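Local coordinates for carboxylic ester hydrolase (Aspergillus niger, PDB 7K4O), which is an esterase of the tannase family that probably hydrolyses the galloyl ester bonds of tannins through a serine nucleophile, at residues 26-31 against 62-67; 237-242 against 281-286. All coordinates share one frame; numbering follows the deposited sequence. Where two conformers were deposited one is given.

Contact 1: 26-31 against 62-67; sequences QGITID and FAYSHD
Ile28 sets its two branches against two rings of the partner strand, each obliquely: methyl CG2 rests 3.7 Å from CD1 of Tyr64, while CD1, on the other branch, lies 3.6 Å from CD2 of His66. The split follows from the first torsion (chi1 -60°), which sets CG2 anti to the backbone N and CG1 beside it. Further along the same face, CG1 of Ile30 packs on CB of Tyr64, with CG2 of Ile30 more loosely beside the Phe62 ring. The backbone frame is antiparallel. Thr29 and Ser65 form a hydrogen-bonded pair, Thr29 N giving to Ser65 O at 3.0 Å and Ser65 N returning to Thr29 O at 2.9 Å; Thr29 O also accepts from a water. Just before strand 28-47 and just after strand 50-66, Asp67 N donates to Gly27 O at 2.8 Å. The Asp67 carboxylate then comes across the threonine side chain at about a right angle, and OG1 of Thr29 donates to its OD1 on the syn side at 2.7 Å. Glu23 stands close to OD2 of Asp67, a pairing of like charges that could raise the pKa of one of them. The polar ends of the face with Ile28 are engaged elsewhere: Glu157 takes both Tyr64 OH and His66 NE2, and Asp72 pairs with His66 ND1. The two segments belong to a beta hairpin at one border of the large mixed sheet, where 28-47 is the outermost strand, 50-66 pairs next with strand 74-81, and helix 144-169 packs against Phe62, Tyr64 and His66.

Contact 2: 237-242 against 281-286; sequences PPCELD and KPYSCA. With NAG (2-acetamido-2-deoxy-beta-D-glucopyranose), chain G.
The phenol ring of Tyr283 lies flat against the first turn of helix 238-252: Glu240 CA sits over the centre of one face, 4.0 Å from the ring centroid and only 7° off the normal, a CH-pi contact. CB of Glu240 covers the same face nearer the hydroxyl end, 3.8 Å from CE2 of Tyr283. At the edge, in the ring plane, a water bonds to Tyr283 OH at 2.7 Å and makes a weak bond to Glu240 OE2. The sulfur of Cys239 comes in obliquely, 3.5 Å from CD1 of Tyr283, as a sulfur-aromatic contact. The torsion that sets SG anti to the backbone N (chi1 -165°) directs the Cys239 sulfur to SG of Cys285, 2.1 Å away. This disulfide staples the start of the helix, where Pro237 is the N-cap, to strand 282-285, which pairs with strand 294-297 as a small antiparallel sheet. In the chain, both pieces come between strands 205-209 and 410-416, in the region that probably forms the lid over the alpha/beta-hydrolase core, as in other members of this family. Gln294 of the second strand accepts from the backbone N of Cys239, a further tie at the helix start. The extended Glu240 chain runs on past the ring to Tyr234 and Ser299, which bond its two carboxylate oxygens. On the side of the disulfide, a sugar of a protein-attached glycan is hydrogen-bonded by Asp242, whose OD2 accepts from NAG N2 at 2.7 Å through a bent bond; the acetyl methyl C8 of that sugar leans on the cystine, 3.5 Å from SG of Cys239.

Read from the N terminus, contact 1 comes first and closes a loop of 30 residues, mostly strand, by joining the outer ends of one long hairpin. The chain then builds most of the main sheet, through strand 205-209, before contact 2 opens. That second contact closes 38 residues that are helix and loop without strand, among them the Cys252-Cys269 disulfide and the calcium site of Asp253 to Val262. The two loops follow in series, neither enclosing nor crossing the other. Their centres lie 55 Å apart on opposite sides of the molecule: 26-31 with 62-67 forms one border of the central sheet, whereas 237-242 with 281-286 fastens a helix to a two-stranded sheet.

Contact 1: 26-31 against 62-67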
# COMPACT_ATOMS: atom_id res chain seq x y z
N GLN A 26 -16.24 -7.44 24.77
CA GLN A 26 -15.75 -7.63 26.15
C GLN A 26 -14.31 -7.12 26.22
O GLN A 26 -13.49 -7.50 25.35
CB GLN A 26 -15.85 -9.10 26.56
CG GLN A 26 -15.55 -9.28 28.03
CD GLN A 26 -15.82 -10.69 28.50
OE1 GLN A 26 -15.47 -11.65 27.84
NE2 GLN A 26 -16.53 -10.79 29.61
N GLY A 27 -14.00 -6.32 27.23
CA GLY A 27 -12.67 -5.72 27.41
C GLY A 27 -12.57 -4.31 26.89
O GLY A 27 -11.51 -3.72 27.02
N ILE A 28 -13.63 -3.79 26.28
CA ILE A 28 -13.66 -2.41 25.76
C ILE A 28 -14.64 -1.55 26.57
O ILE A 28 -15.82 -1.88 26.62
CB ILE A 28 -14.05 -2.37 24.27
CG1 ILE A 28 -13.08 -3.15 23.38
CG2 ILE A 28 -14.17 -0.92 23.79
CD1 ILE A 28 -11.72 -2.61 23.45
N THR A 29 -14.14 -0.47 27.14
CA THR A 29 -14.96 0.57 27.81
C THR A 29 -14.98 1.81 26.94
O THR A 29 -13.91 2.39 26.66
CB THR A 29 -14.46 0.82 29.23
OG1 THR A 29 -14.62 -0.38 29.99
CG2 THR A 29 -15.26 1.93 29.89
N ILE A 30 -16.19 2.27 26.59
CA ILE A 30 -16.32 3.47 25.74
C ILE A 30 -16.62 4.68 26.65
O ILE A 30 -17.48 4.53 27.50
CB ILE A 30 -17.40 3.26 24.67
CG1 ILE A 30 -16.90 2.19 23.69
CG2 ILE A 30 -17.68 4.58 23.97
CD1 ILE A 30 -17.89 1.72 22.73
N ASP A 31 -15.90 5.77 26.46
CA ASP A 31 -16.08 7.00 27.29
C ASP A 31 -17.13 7.91 26.62
O ASP A 31 -16.77 8.70 25.74
CB ASP A 31 -14.77 7.75 27.46
CG ASP A 31 -14.89 8.96 28.38
OD1 ASP A 31 -15.99 9.19 28.89
OD2 ASP A 31 -13.87 9.60 28.59
N PHE A 62 -14.44 10.36 19.64
CA PHE A 62 -14.62 9.87 21.01
C PHE A 62 -13.50 8.88 21.33
O PHE A 62 -12.74 8.49 20.44
CB PHE A 62 -15.98 9.22 21.22
CG PHE A 62 -16.28 8.07 20.30
CD1 PHE A 62 -16.87 8.31 19.07
CD2 PHE A 62 -15.96 6.77 20.64
CE1 PHE A 62 -17.13 7.26 18.20
CE2 PHE A 62 -16.27 5.71 19.79
CZ PHE A 62 -16.81 5.96 18.55
N ALA A 63 -13.40 8.58 22.62
CA ALA A 63 -12.32 7.75 23.18
C ALA A 63 -12.90 6.45 23.72
O ALA A 63 -14.05 6.39 24.20
CB ALA A 63 -11.59 8.50 24.28
N TYR A 64 -12.07 5.41 23.71
CA TYR A 64 -12.35 4.17 24.44
C TYR A 64 -11.05 3.65 25.05
O TYR A 64 -9.98 4.16 24.73
CB TYR A 64 -13.05 3.14 23.56
CG TYR A 64 -12.23 2.51 22.46
CD1 TYR A 64 -11.47 1.37 22.69
CD2 TYR A 64 -12.25 3.01 21.18
CE1 TYR A 64 -10.79 0.75 21.66
CE2 TYR A 64 -11.55 2.42 20.15
CZ TYR A 64 -10.82 1.28 20.37
OH TYR A 64 -10.15 0.68 19.34
N SER A 65 -11.17 2.65 25.90
CA SER A 65 -9.98 2.05 26.53
C SER A 65 -10.13 0.54 26.64
O SER A 65 -11.26 0.02 26.65
CB SER A 65 -9.72 2.67 27.86
OG SER A 65 -10.80 2.49 28.75
N HIS A 66 -8.99 -0.15 26.72
CA HIS A 66 -8.93 -1.60 26.95
C HIS A 66 -8.89 -1.83 28.45
O HIS A 66 -7.94 -1.35 29.10
CB HIS A 66 -7.70 -2.22 26.30
CG HIS A 66 -7.73 -2.16 24.81
ND1 HIS A 66 -7.30 -1.07 24.13
CD2 HIS A 66 -8.13 -3.05 23.89
CE1 HIS A 66 -7.45 -1.30 22.80
NE2 HIS A 66 -7.98 -2.50 22.65
N ASP A 67 -9.84 -2.58 28.93
CA ASP A 67 -9.92 -2.96 30.36
C ASP A 67 -8.58 -3.60 30.78
O ASP A 67 -8.09 -4.46 30.09
CB ASP A 67 -11.07 -3.89 30.61
CG ASP A 67 -12.44 -3.29 30.28
OD1 ASP A 67 -12.48 -2.04 30.06
OD2 ASP A 67 -13.41 -4.09 30.16
O HOH W 1 -12.73 4.55 28.44

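Contact 2: 237-242 against 281-286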
# COMPACT_ATOMS: atom_id res chain seq x y z
N PRO A 237 26.20 8.61 -8.17
CA PRO A 237 25.49 9.89 -8.04
C PRO A 237 24.03 9.64 -8.42
O PRO A 237 23.76 8.88 -9.36
CB PRO A 237 26.17 10.82 -9.06
CG PRO A 237 27.51 10.18 -9.32
CD PRO A 237 27.30 8.68 -9.15
N PRO A 238 23.06 10.22 -7.70
CA PRO A 238 21.64 10.03 -8.04
C PRO A 238 21.35 10.24 -9.53
O PRO A 238 20.58 9.52 -10.12
CB PRO A 238 20.93 11.10 -7.20
CG PRO A 238 21.82 11.23 -5.98
CD PRO A 238 23.23 11.08 -6.52
N CYS A 239 22.02 11.23 -10.14
CA CYS A 239 21.79 11.59 -11.56
C CYS A 239 22.15 10.42 -12.47
O CYS A 239 21.49 10.23 -13.50
CB CYS A 239 22.64 12.81 -11.90
SG CYS A 239 22.13 13.58 -13.44
N GLU A 240 23.18 9.65 -12.13
CA GLU A 240 23.60 8.53 -12.99
C GLU A 240 22.47 7.50 -13.04
O GLU A 240 22.20 6.95 -14.13
CB GLU A 240 24.90 7.95 -12.46
CG GLU A 240 25.40 6.76 -13.25
CD GLU A 240 26.75 6.26 -12.75
OE1 GLU A 240 26.97 6.33 -11.53
OE2 GLU A 240 27.57 5.82 -13.59
N LEU A 241 21.89 7.16 -11.89
CA LEU A 241 20.78 6.16 -11.83
C LEU A 241 19.54 6.73 -12.49
O LEU A 241 18.85 5.96 -13.18
CB LEU A 241 20.55 5.77 -10.37
CG LEU A 241 21.73 5.01 -9.76
CD1 LEU A 241 21.52 4.61 -8.32
CD2 LEU A 241 22.06 3.79 -10.59
N ASP A 242 19.29 8.02 -12.33
CA ASP A 242 18.11 8.68 -12.96
C ASP A 242 18.24 8.61 -14.49
O ASP A 242 17.24 8.38 -15.18
CB ASP A 242 17.91 10.11 -12.48
CG ASP A 242 16.61 10.69 -13.00
OD1 ASP A 242 15.55 10.00 -12.89
OD2 ASP A 242 16.66 11.80 -13.55
N LYS A 281 26.42 6.94 -21.93
CA LYS A 281 25.45 8.03 -22.19
C LYS A 281 25.72 9.17 -21.21
O LYS A 281 25.93 8.96 -20.02
CB LYS A 281 24.01 7.53 -22.10
CG LYS A 281 23.55 6.74 -23.32
CD LYS A 281 22.63 7.56 -24.22
CE LYS A 281 22.67 7.20 -25.69
NZ LYS A 281 22.22 5.81 -25.96
N PRO A 282 25.76 10.42 -21.68
CA PRO A 282 26.02 11.54 -20.79
C PRO A 282 24.82 11.83 -19.89
O PRO A 282 23.68 11.64 -20.29
CB PRO A 282 26.26 12.73 -21.73
CG PRO A 282 25.52 12.35 -23.01
CD PRO A 282 25.55 10.84 -23.08
N TYR A 283 25.09 12.37 -18.72
CA TYR A 283 24.04 12.84 -17.80
C TYR A 283 24.49 14.17 -17.22
O TYR A 283 25.71 14.40 -17.02
CB TYR A 283 23.74 11.79 -16.72
CG TYR A 283 24.87 11.48 -15.77
CD1 TYR A 283 25.11 12.27 -14.65
CD2 TYR A 283 25.68 10.37 -15.98
CE1 TYR A 283 26.14 11.96 -13.76
CE2 TYR A 283 26.71 10.05 -15.11
CZ TYR A 283 26.93 10.84 -14.00
OH TYR A 283 27.95 10.50 -13.16
N SER A 284 23.52 14.99 -16.91
CA SER A 284 23.74 16.30 -16.26
C SER A 284 22.53 16.60 -15.41
O SER A 284 21.41 16.48 -15.91
CB SER A 284 23.99 17.37 -17.30
OG SER A 284 23.88 18.65 -16.72
N CYS A 285 22.75 16.93 -14.15
CA CYS A 285 21.69 17.38 -13.22
C CYS A 285 22.19 18.70 -12.66
O CYS A 285 23.39 18.81 -12.37
CB CYS A 285 21.38 16.34 -12.14
SG CYS A 285 20.61 14.82 -12.76
N ALA A 286 21.29 19.67 -12.51
CA ALA A 286 21.59 20.99 -11.92
C ALA A 286 21.81 20.83 -10.42
O ALA A 286 21.30 19.88 -9.82
CB ALA A 286 20.44 21.92 -12.19
C1 NAG G . 15.03 12.36 -16.48
C2 NAG G . 15.89 13.63 -16.43
C3 NAG G . 15.28 14.77 -15.64
C4 NAG G . 13.96 15.04 -16.29
C5 NAG G . 13.12 13.76 -16.31
C6 NAG G . 11.79 14.00 -17.00
C7 NAG G . 18.28 13.12 -16.41
C8 NAG G . 19.43 12.70 -15.53
N2 NAG G . 17.14 13.32 -15.77
O3 NAG G . 16.23 15.85 -15.61
O4 NAG G . 13.35 15.98 -15.45
O5 NAG G . 13.75 12.69 -16.99
O6 NAG G . 11.05 12.80 -16.96
O7 NAG G . 18.38 13.27 -17.61
O HOH W 2 29.39 8.35 -13.75